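ATP synthase subunit s, mitochondrial (Bos taurus, PDB 3E4G) regulates mitochondrial ATP synthase, being needed for its proton conduction and helping energy-driven ATP synthesis by blocking a proton leak. Local coordinates at residues L135-L149 and F162-L175. The protein carries 1 engineered substitution. Residues are numbered along the deposited sequence; the frame is centred on the assembly and turned at random.
Sequences LHHFRNLKYLFLSDL and FKTSLPSLELKLDL
K142 O takes two donors: E170 N at 3.0 Å, well above the carbonyl plane, and a water that also donates to E170 OE1, tying the carboxylate back to the start of the strand pair. From there five further backbone bonds alternate along and just past parallel strands 143-147 and 170-174, the shortest from D174 N to L146 O (2.8 Å, 177° at the hydrogen). E170 brings its carboxylate to the rim of the Y143 ring, CD lying 3.7 Å from CD1 near the ring plane, with the two planes 78° apart. K172 runs alongside Y143, its CD 3.5 Å from the phenol OH. Replacing Y143 by an alanine is likely to cost the E170 carboxylate its ring-edge neighbour and K172 CD its contact with the phenol oxygen. On this same face F145 turns its ring edge to D174, OD2 standing 3.5 Å from CE1. Strand 143-147, helix 155-165 and strand 170-174 form a beta-alpha-beta unit at the edge of the leucine-rich repeat sheet. On the opposite sheet face, toward that helix, L144 and L146 lie beside L171 and L173. L144 CD2 reaches both L171 CD1 (3.7 Å) and, crossing at about a right angle, F162 CE2 (3.7 Å), because chi1 of -180° swings CG away from the backbone N.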
ATOM      1  N   LEU A 135      -6.644  -9.306  -3.406  1.00  8.80           N
ATOM      2  CA  LEU A 135      -5.359  -9.568  -2.720  1.00  8.96           C
ATOM      3  C   LEU A 135      -4.888 -10.994  -2.833  1.00  9.03           C
ATOM      4  O   LEU A 135      -3.728 -11.283  -2.472  1.00  9.30           O
ATOM      5  CB  LEU A 135      -5.434  -9.134  -1.259  1.00  9.83           C
ATOM      6  CG  LEU A 135      -5.878  -7.671  -1.076  1.00 10.89           C
ATOM      7  CD1 LEU A 135      -6.091  -7.416   0.449  1.00 13.64           C
ATOM      8  CD2 LEU A 135      -4.855  -6.675  -1.761  1.00 13.10           C
ATOM      9  N   HIS A 136      -5.744 -11.890  -3.334  1.00  9.96           N
ATOM     10  CA  HIS A 136      -5.284 -13.289  -3.526  1.00 10.98           C
ATOM     11  C   HIS A 136      -4.102 -13.367  -4.502  1.00  9.95           C
ATOM     12  O   HIS A 136      -3.336 -14.353  -4.438  1.00 12.27           O
ATOM     13  CB  HIS A 136      -6.422 -14.192  -3.979  1.00 14.21           C
ATOM     14  CG  HIS A 136      -6.760 -14.100  -5.384  1.00 16.83           C
ATOM     15  ND1 HIS A 136      -7.630 -13.191  -5.935  1.00 18.28           N
ATOM     16  CD2 HIS A 136      -6.394 -14.937  -6.378  1.00 21.20           C
ATOM     17  CE1 HIS A 136      -7.715 -13.437  -7.248  1.00 21.27           C
ATOM     18  NE2 HIS A 136      -6.940 -14.472  -7.547  1.00 23.15           N
ATOM     19  N   HIS A 137      -3.880 -12.363  -5.321  1.00  9.31           N
ATOM     20  CA  HIS A 137      -2.707 -12.394  -6.224  1.00  9.76           C
ATOM     21  C   HIS A 137      -1.408 -12.225  -5.457  1.00  8.58           C
ATOM     22  O   HIS A 137      -0.332 -12.488  -6.044  1.00  8.97           O
ATOM     23  CB  HIS A 137      -2.799 -11.299  -7.276  1.00 11.12           C
ATOM     24  CG  HIS A 137      -3.908 -11.554  -8.231  1.00 13.04           C
ATOM     25  ND1 HIS A 137      -3.953 -12.642  -9.141  1.00 17.12           N
ATOM     26  CD2 HIS A 137      -5.029 -10.884  -8.397  1.00 14.67           C
ATOM     27  CE1 HIS A 137      -5.107 -12.623  -9.752  1.00 18.54           C
ATOM     28  NE2 HIS A 137      -5.736 -11.504  -9.431  1.00 21.52           N
ATOM     29  N   PHE A 138      -1.427 -11.776  -4.205  1.00  8.07           N
ATOM     30  CA  PHE A 138      -0.229 -11.715  -3.351  1.00  7.90           C
ATOM     31  C   PHE A 138       0.037 -13.099  -2.832  1.00  8.22           C
ATOM     32  O   PHE A 138      -0.271 -13.482  -1.707  1.00  8.27           O
ATOM     33  CB  PHE A 138      -0.395 -10.661  -2.259  1.00  8.13           C
ATOM     34  CG  PHE A 138      -0.422  -9.255  -2.730  1.00  7.68           C
ATOM     35  CD1 PHE A 138      -0.034  -8.834  -4.009  1.00  8.94           C
ATOM     36  CD2 PHE A 138      -0.767  -8.226  -1.814  1.00  9.68           C
ATOM     37  CE1 PHE A 138       0.037  -7.518  -4.332  1.00  9.82           C
ATOM     38  CE2 PHE A 138      -0.727  -6.899  -2.183  1.00 10.56           C
ATOM     39  CZ  PHE A 138      -0.329  -6.540  -3.439  1.00  9.96           C
ATOM     40  N   ARG A 139       0.636 -13.919  -3.741  1.00  8.16           N
ATOM     41  CA  ARG A 139       0.730 -15.371  -3.533  1.00  9.33           C
ATOM     42  C   ARG A 139       1.613 -15.748  -2.399  1.00  9.52           C
ATOM     43  O   ARG A 139       1.580 -16.894  -1.941  1.00 12.16           O
ATOM     44  CB  ARG A 139       1.135 -16.057  -4.856  1.00 10.39           C
ATOM     45  CG  ARG A 139       2.471 -15.596  -5.417  1.00  9.78           C
ATOM     46  CD  ARG A 139       2.737 -16.275  -6.744  1.00 10.66           C
ATOM     47  NE  ARG A 139       3.987 -15.824  -7.394  1.00 10.17           N
ATOM     48  CZ  ARG A 139       4.073 -14.769  -8.167  1.00  9.48           C
ATOM     49  NH1 ARG A 139       3.017 -14.026  -8.452  1.00  9.16           N
ATOM     50  NH2 ARG A 139       5.258 -14.383  -8.637  1.00  9.58           N
ATOM     51  N   ASN A 140       2.500 -14.835  -1.928  1.00  8.66           N
ATOM     52  CA  ASN A 140       3.417 -15.071  -0.822  1.00  8.62           C
ATOM     53  C   ASN A 140       2.934 -14.495   0.483  1.00  8.67           C
ATOM     54  O   ASN A 140       3.652 -14.537   1.503  1.00  9.40           O
ATOM     55  CB  ASN A 140       4.790 -14.517  -1.152  1.00  9.59           C
ATOM     56  CG  ASN A 140       5.365 -15.146  -2.406  1.00 10.51           C
ATOM     57  OD1 ASN A 140       5.703 -14.388  -3.369  1.00 15.89           O
ATOM     58  ND2 ASN A 140       5.430 -16.441  -2.459  1.00 10.23           N
ATOM     59  N   LEU A 141       1.696 -13.951   0.512  1.00  8.18           N
ATOM     60  CA  LEU A 141       1.202 -13.314   1.734  1.00  8.16           C
ATOM     61  C   LEU A 141       1.110 -14.309   2.862  1.00  9.25           C
ATOM     62  O   LEU A 141       0.544 -15.401   2.714  1.00 11.17           O
ATOM     63  CB  LEU A 141      -0.171 -12.678   1.458  1.00  9.08           C
ATOM     64  CG  LEU A 141      -0.547 -11.430   2.283  1.00  9.94           C
ATOM     65  CD1 LEU A 141       0.391 -10.251   1.876  1.00  9.36           C
ATOM     66  CD2 LEU A 141      -1.979 -11.099   2.004  1.00 11.16           C
ATOM     67  N   LYS A 142       1.605 -13.885   4.027  1.00  8.84           N
ATOM     68  CA  LYS A 142       1.549 -14.687   5.259  1.00 10.16           C
ATOM     69  C   LYS A 142       0.633 -14.099   6.297  1.00 10.54           C
ATOM     70  O   LYS A 142       0.231 -14.852   7.223  1.00 12.34           O
ATOM     71  CB  LYS A 142       2.935 -14.874   5.826  1.00 12.95           C
ATOM     72  CG  LYS A 142       3.907 -15.645   4.901  1.00 16.51           C
ATOM     73  CD  LYS A 142       3.269 -17.125   4.647  1.00 25.17           C
ATOM     74  CE  LYS A 142       3.155 -17.876   5.954  1.00 33.98           C
ATOM     75  NZ  LYS A 142       3.118 -19.338   5.650  1.00 40.50           N
ATOM     76  N   TYR A 143       0.360 -12.824   6.263  1.00  9.39           N
ATOM     77  CA  TYR A 143      -0.478 -12.163   7.283  1.00  9.51           C
ATOM     78  C   TYR A 143      -1.377 -11.149   6.589  1.00  8.62           C
ATOM     79  O   TYR A 143      -0.848 -10.311   5.821  1.00  8.22           O
ATOM     80  CB  TYR A 143       0.445 -11.450   8.325  1.00 10.32           C
ATOM     81  CG  TYR A 143      -0.298 -10.776   9.434  1.00 10.54           C
ATOM     82  CD1 TYR A 143      -0.913 -11.514  10.413  1.00 15.30           C
ATOM     83  CD2 TYR A 143      -0.377  -9.402   9.492  1.00 11.28           C
ATOM     84  CE1 TYR A 143      -1.554 -10.867  11.466  1.00 15.61           C
ATOM     85  CE2 TYR A 143      -0.992  -8.765  10.582  1.00 12.04           C
ATOM     86  CZ  TYR A 143      -1.578  -9.518  11.548  1.00 11.39           C
ATOM     87  OH  TYR A 143      -2.160  -8.896  12.667  1.00 13.84           O
ATOM     88  N   LEU A 144      -2.653 -11.192   6.900  1.00  8.54           N
ATOM     89  CA  LEU A 144      -3.624 -10.193   6.385  1.00  7.98           C
ATOM     90  C   LEU A 144      -4.526  -9.863   7.557  1.00  8.58           C
ATOM     91  O   LEU A 144      -5.216 -10.751   8.069  1.00 10.03           O
ATOM     92  CB  LEU A 144      -4.446 -10.743   5.209  1.00  9.40           C
ATOM     93  CG  LEU A 144      -5.467  -9.790   4.601  1.00  9.60           C
ATOM     94  CD1 LEU A 144      -4.846  -8.525   4.096  1.00  9.64           C
ATOM     95  CD2 LEU A 144      -6.251 -10.492   3.459  1.00 11.98           C
ATOM     96  N   PHE A 145      -4.555  -8.604   7.911  1.00  7.46           N
ATOM     97  CA  PHE A 145      -5.380  -8.096   9.018  1.00  7.55           C
ATOM     98  C   PHE A 145      -6.370  -7.096   8.415  1.00  7.79           C
ATOM     99  O   PHE A 145      -5.954  -6.103   7.797  1.00  7.86           O
ATOM    100  CB  PHE A 145      -4.486  -7.400  10.044  1.00  7.81           C
ATOM    101  CG  PHE A 145      -5.181  -6.674  11.153  1.00  8.27           C
ATOM    102  CD1 PHE A 145      -6.337  -7.163  11.730  1.00  9.50           C
ATOM    103  CD2 PHE A 145      -4.675  -5.463  11.587  1.00  9.90           C
ATOM    104  CE1 PHE A 145      -6.932  -6.439  12.798  1.00 10.58           C
ATOM    105  CE2 PHE A 145      -5.256  -4.751  12.635  1.00 11.38           C
ATOM    106  CZ  PHE A 145      -6.395  -5.268  13.218  1.00 11.40           C
ATOM    107  N   LEU A 146      -7.651  -7.373   8.611  1.00  7.83           N
ATOM    108  CA  LEU A 146      -8.759  -6.508   8.124  1.00  8.05           C
ATOM    109  C   LEU A 146      -9.552  -6.038   9.331  1.00  8.20           C
ATOM    110  O   LEU A 146      -9.973  -6.886  10.135  1.00  9.35           O
ATOM    111  CB  LEU A 146      -9.676  -7.298   7.187  1.00  8.92           C
ATOM    112  CG  LEU A 146      -8.967  -7.966   6.010  1.00  9.55           C
ATOM    113  CD1 LEU A 146      -9.999  -8.713   5.106  1.00 13.17           C
ATOM    114  CD2 LEU A 146      -8.177  -6.973   5.188  1.00  9.70           C
ATOM    115  N   SER A 147      -9.810  -4.751   9.436  1.00  7.67           N
ATOM    116  CA  SER A 147     -10.490  -4.226  10.598  1.00  7.84           C
ATOM    117  C   SER A 147     -11.375  -3.037  10.211  1.00  8.04           C
ATOM    118  O   SER A 147     -10.925  -2.139   9.476  1.00  7.99           O
ATOM    119  CB  SER A 147      -9.474  -3.722  11.590  1.00  8.66           C
ATOM    120  OG  SER A 147     -10.123  -3.052  12.664  1.00  9.88           O
ATOM    121  N   ASP A 148     -12.609  -3.002  10.725  1.00  8.73           N
ATOM    122  CA  ASP A 148     -13.469  -1.806  10.595  1.00  9.02           C
ATOM    123  C   ASP A 148     -13.580  -1.429   9.097  1.00  8.74           C
ATOM    124  O   ASP A 148     -13.320  -0.298   8.699  1.00  9.21           O
ATOM    125  CB  ASP A 148     -12.963  -0.655  11.420  1.00  9.58           C
ATOM    126  CG  ASP A 148     -13.895   0.574  11.377  1.00 10.43           C
ATOM    127  OD1 ASP A 148     -15.134   0.343  11.277  1.00 13.18           O
ATOM    128  OD2 ASP A 148     -13.403   1.677  11.477  1.00 11.70           O
ATOM    129  N   LEU A 149     -14.035  -2.388   8.298  1.00  8.63           N
ATOM    130  CA  LEU A 149     -14.284  -2.212   6.841  1.00  8.63           C
ATOM    131  C   LEU A 149     -15.742  -2.444   6.659  1.00  9.35           C
ATOM    132  O   LEU A 149     -16.169  -3.547   6.315  1.00 10.09           O
ATOM    133  CB  LEU A 149     -13.447  -3.172   5.985  1.00  8.65           C
ATOM    134  CG  LEU A 149     -11.933  -3.092   6.239  1.00  7.97           C
ATOM    135  CD1 LEU A 149     -11.203  -4.064   5.310  1.00  8.87           C
ATOM    136  CD2 LEU A 149     -11.396  -1.670   6.113  1.00  9.14           C
ATOM    137  N   PHE A 162      -9.939 -17.315   0.891  1.00 19.85           N
ATOM    138  CA  PHE A 162      -8.504 -17.351   1.237  1.00 17.34           C
ATOM    139  C   PHE A 162      -8.062 -18.716   1.709  1.00 17.80           C
ATOM    140  O   PHE A 162      -6.878 -19.118   1.516  1.00 18.48           O
ATOM    141  CB  PHE A 162      -8.113 -16.216   2.191  1.00 15.87           C
ATOM    142  CG  PHE A 162      -8.030 -14.856   1.596  1.00 15.53           C
ATOM    143  CD1 PHE A 162      -7.091 -14.523   0.648  1.00 19.65           C
ATOM    144  CD2 PHE A 162      -8.745 -13.879   2.130  1.00 19.92           C
ATOM    145  CE1 PHE A 162      -7.018 -13.255   0.141  1.00 19.22           C
ATOM    146  CE2 PHE A 162      -8.692 -12.625   1.621  1.00 19.14           C
ATOM    147  CZ  PHE A 162      -7.917 -12.356   0.529  1.00 19.85           C
ATOM    148  N   LYS A 163      -8.975 -19.470   2.294  1.00 19.96           N
ATOM    149  CA  LYS A 163      -8.618 -20.794   2.718  1.00 21.76           C
ATOM    150  C   LYS A 163      -8.168 -21.674   1.611  1.00 22.14           C
ATOM    151  O   LYS A 163      -7.184 -22.434   1.736  1.00 24.99           O
ATOM    152  CB  LYS A 163      -9.745 -21.505   3.424  1.00 23.76           C
ATOM    153  CG  LYS A 163      -9.716 -21.289   4.910  1.00 30.17           C
ATOM    154  CD  LYS A 163     -10.846 -22.121   5.610  1.00 35.67           C
ATOM    155  CE  LYS A 163     -10.922 -21.812   7.130  1.00 40.68           C
ATOM    156  NZ  LYS A 163     -12.242 -22.191   7.762  1.00 43.82           N
ATOM    157  N   THR A 164      -8.774 -21.396   0.475  1.00 22.96           N
ATOM    158  CA  THR A 164      -8.433 -22.137  -0.729  1.00 26.70           C
ATOM    159  C   THR A 164      -7.238 -21.507  -1.482  1.00 25.76           C
ATOM    160  O   THR A 164      -6.322 -22.252  -1.897  1.00 27.22           O
ATOM    161  CB  THR A 164      -9.623 -22.405  -1.618  1.00 28.18           C
ATOM    162  OG1 THR A 164     -10.344 -21.212  -1.928  1.00 37.97           O
ATOM    163  CG2 THR A 164     -10.561 -23.324  -0.907  1.00 32.29           C
ATOM    164  N   SER A 165      -7.206 -20.205  -1.645  1.00 23.39           N
ATOM    165  CA  SER A 165      -6.227 -19.526  -2.526  1.00 23.64           C
ATOM    166  C   SER A 165      -4.934 -19.269  -1.817  1.00 19.81           C
ATOM    167  O   SER A 165      -3.907 -19.108  -2.494  1.00 23.81           O
ATOM    168  CB  SER A 165      -6.720 -18.139  -3.111  1.00 26.54           C
ATOM    169  OG  SER A 165      -7.131 -17.182  -2.115  1.00 25.94           O
ATOM    170  N   LEU A 166      -4.960 -19.156  -0.488  1.00 18.58           N
ATOM    171  CA  LEU A 166      -3.755 -18.835   0.354  1.00 18.53           C
ATOM    172  C   LEU A 166      -3.845 -19.661   1.665  1.00 16.86           C
ATOM    173  O   LEU A 166      -4.045 -19.123   2.700  1.00 15.94           O
ATOM    174  CB  LEU A 166      -3.594 -17.373   0.661  1.00 17.08           C
ATOM    175  CG  LEU A 166      -3.369 -16.431  -0.585  1.00 20.86           C
ATOM    176  CD1 LEU A 166      -3.383 -14.989  -0.120  1.00 23.30           C
ATOM    177  CD2 LEU A 166      -2.084 -16.778  -1.362  1.00 28.00           C
ATOM    178  N   PRO A 167      -3.733 -21.014   1.565  1.00 20.24           N
ATOM    179  CA  PRO A 167      -3.934 -21.850   2.788  1.00 21.56           C
ATOM    180  C   PRO A 167      -3.050 -21.575   3.926  1.00 20.62           C
ATOM    181  O   PRO A 167      -3.368 -21.895   5.108  1.00 22.95           O
ATOM    182  CB  PRO A 167      -3.744 -23.233   2.276  1.00 23.18           C
ATOM    183  CG  PRO A 167      -3.004 -23.063   1.055  1.00 25.10           C
ATOM    184  CD  PRO A 167      -3.396 -21.828   0.395  1.00 21.82           C
ATOM    185  N   SER A 168      -1.885 -20.966   3.636  1.00 20.19           N
ATOM    186  CA  SER A 168      -0.959 -20.643   4.705  1.00 21.40           C
ATOM    187  C   SER A 168      -1.166 -19.244   5.323  1.00 19.30           C
ATOM    188  O   SER A 168      -0.423 -18.905   6.240  1.00 23.79           O
ATOM    189  CB  SER A 168       0.452 -20.878   4.308  1.00 22.73           C
ATOM    190  OG  SER A 168       0.877 -19.936   3.410  1.00 29.43           O
ATOM    191  N   LEU A 169      -2.113 -18.493   4.789  1.00 16.69           N
ATOM    192  CA  LEU A 169      -2.357 -17.145   5.243  1.00 15.39           C
ATOM    193  C   LEU A 169      -2.898 -17.087   6.681  1.00 14.94           C
ATOM    194  O   LEU A 169      -3.861 -17.826   6.989  1.00 21.43           O
ATOM    195  CB  LEU A 169      -3.377 -16.463   4.308  1.00 17.08           C
ATOM    196  CG  LEU A 169      -3.746 -15.038   4.611  1.00 15.62           C
ATOM    197  CD1 LEU A 169      -2.478 -14.136   4.585  1.00 12.99           C
ATOM    198  CD2 LEU A 169      -4.969 -14.641   3.817  1.00 18.06           C
ATOM    199  N   GLU A 170      -2.307 -16.313   7.585  1.00 14.70           N
ATOM    200  CA  GLU A 170      -2.917 -15.983   8.851  1.00 14.33           C
ATOM    201  C   GLU A 170      -3.813 -14.781   8.582  1.00 13.46           C
ATOM    202  O   GLU A 170      -3.290 -13.680   8.318  1.00 13.40           O
ATOM    203  CB  GLU A 170      -1.797 -15.608   9.824  1.00 13.98           C
ATOM    204  CG  GLU A 170      -2.316 -15.212  11.143  1.00 18.00           C
ATOM    205  CD  GLU A 170      -1.178 -14.759  12.141  1.00 16.31           C
ATOM    206  OE1 GLU A 170       0.014 -14.903  11.864  1.00 22.04           O
ATOM    207  OE2 GLU A 170      -1.455 -14.188  13.304  1.00 23.32           O
ATOM    208  N   LEU A 171      -5.136 -15.012   8.635  1.00 14.09           N
ATOM    209  CA  LEU A 171      -6.125 -13.973   8.335  1.00 14.03           C
ATOM    210  C   LEU A 171      -6.735 -13.577   9.633  1.00 14.23           C
ATOM    211  O   LEU A 171      -7.393 -14.406  10.310  1.00 17.81           O
ATOM    212  CB  LEU A 171      -7.228 -14.594   7.330  1.00 14.59           C
ATOM    213  CG  LEU A 171      -8.370 -13.641   6.931  1.00 14.65           C
ATOM    214  CD1 LEU A 171      -7.877 -12.458   6.098  1.00 14.46           C
ATOM    215  CD2 LEU A 171      -9.435 -14.414   6.197  1.00 18.35           C
ATOM    216  N   LYS A 172      -6.562 -12.329  10.031  1.00 12.11           N
ATOM    217  CA  LYS A 172      -7.067 -11.787  11.271  1.00 10.71           C
ATOM    218  C   LYS A 172      -8.168 -10.819  10.881  1.00  9.92           C
ATOM    219  O   LYS A 172      -7.922  -9.842  10.161  1.00  9.84           O
ATOM    220  CB  LYS A 172      -5.983 -11.090  12.027  1.00 11.96           C
ATOM    221  CG  LYS A 172      -6.427 -10.542  13.329  1.00 13.84           C
ATOM    222  CD  LYS A 172      -5.254  -9.919  14.053  1.00 14.60           C
ATOM    223  CE  LYS A 172      -5.608  -9.479  15.389  1.00 16.95           C
ATOM    224  NZ  LYS A 172      -5.973 -10.626  16.319  1.00 18.50           N
ATOM    225  N   LEU A 173      -9.378 -11.067  11.377  1.00 10.43           N
ATOM    226  CA  LEU A 173     -10.558 -10.267  11.008  1.00 10.57           C
ATOM    227  C   LEU A 173     -11.123  -9.611  12.262  1.00 10.19           C
ATOM    228  O   LEU A 173     -11.496 -10.342  13.250  1.00 12.60           O
ATOM    229  CB  LEU A 173     -11.639 -11.125  10.393  1.00 13.21           C
ATOM    230  CG  LEU A 173     -11.247 -11.848   9.099  1.00 13.91           C
ATOM    231  CD1 LEU A 173     -12.458 -12.613   8.542  1.00 18.74           C
ATOM    232  CD2 LEU A 173     -10.659 -10.891   8.044  1.00 13.95           C
ATOM    233  N   ASP A 174     -11.245  -8.304  12.239  1.00  8.68           N
ATOM    234  CA  ASP A 174     -12.028  -7.552  13.201  1.00  8.75           C
ATOM    235  C   ASP A 174     -13.101  -6.788  12.428  1.00  9.34           C
ATOM    236  O   ASP A 174     -13.020  -5.581  12.195  1.00  9.64           O
ATOM    237  CB  ASP A 174     -11.137  -6.579  13.982  1.00  9.74           C
ATOM    238  CG  ASP A 174     -10.234  -7.254  15.001  1.00 10.70           C
ATOM    239  OD1 ASP A 174     -10.490  -8.383  15.405  1.00 16.73           O
ATOM    240  OD2 ASP A 174      -9.280  -6.601  15.439  1.00 10.07           O
ATOM    241  N   LEU A 175     -14.068  -7.553  11.953  1.00 11.18           N
ATOM    242  CA  LEU A 175     -15.081  -7.021  11.048  1.00 11.64           C
ATOM    243  C   LEU A 175     -16.456  -7.293  11.619  1.00 13.12           C
ATOM    244  O   LEU A 175     -16.704  -8.366  12.216  1.00 14.60           O
ATOM    245  CB  LEU A 175     -14.989  -7.712   9.672  1.00 13.15           C
ATOM    246  CG  LEU A 175     -13.693  -7.513   8.869  1.00 12.21           C
ATOM    247  CD1 LEU A 175     -13.746  -8.351   7.611  1.00 14.24           C
ATOM    248  CD2 LEU A 175     -13.458  -6.054   8.570  1.00 12.39           C
TER
HETATM  249  O   HOH W   1       1.676 -14.914   9.699  1.00 23.47           O
HETATM  250  O   HOH W   2     -12.619  -3.047  14.211  1.00 26.88           O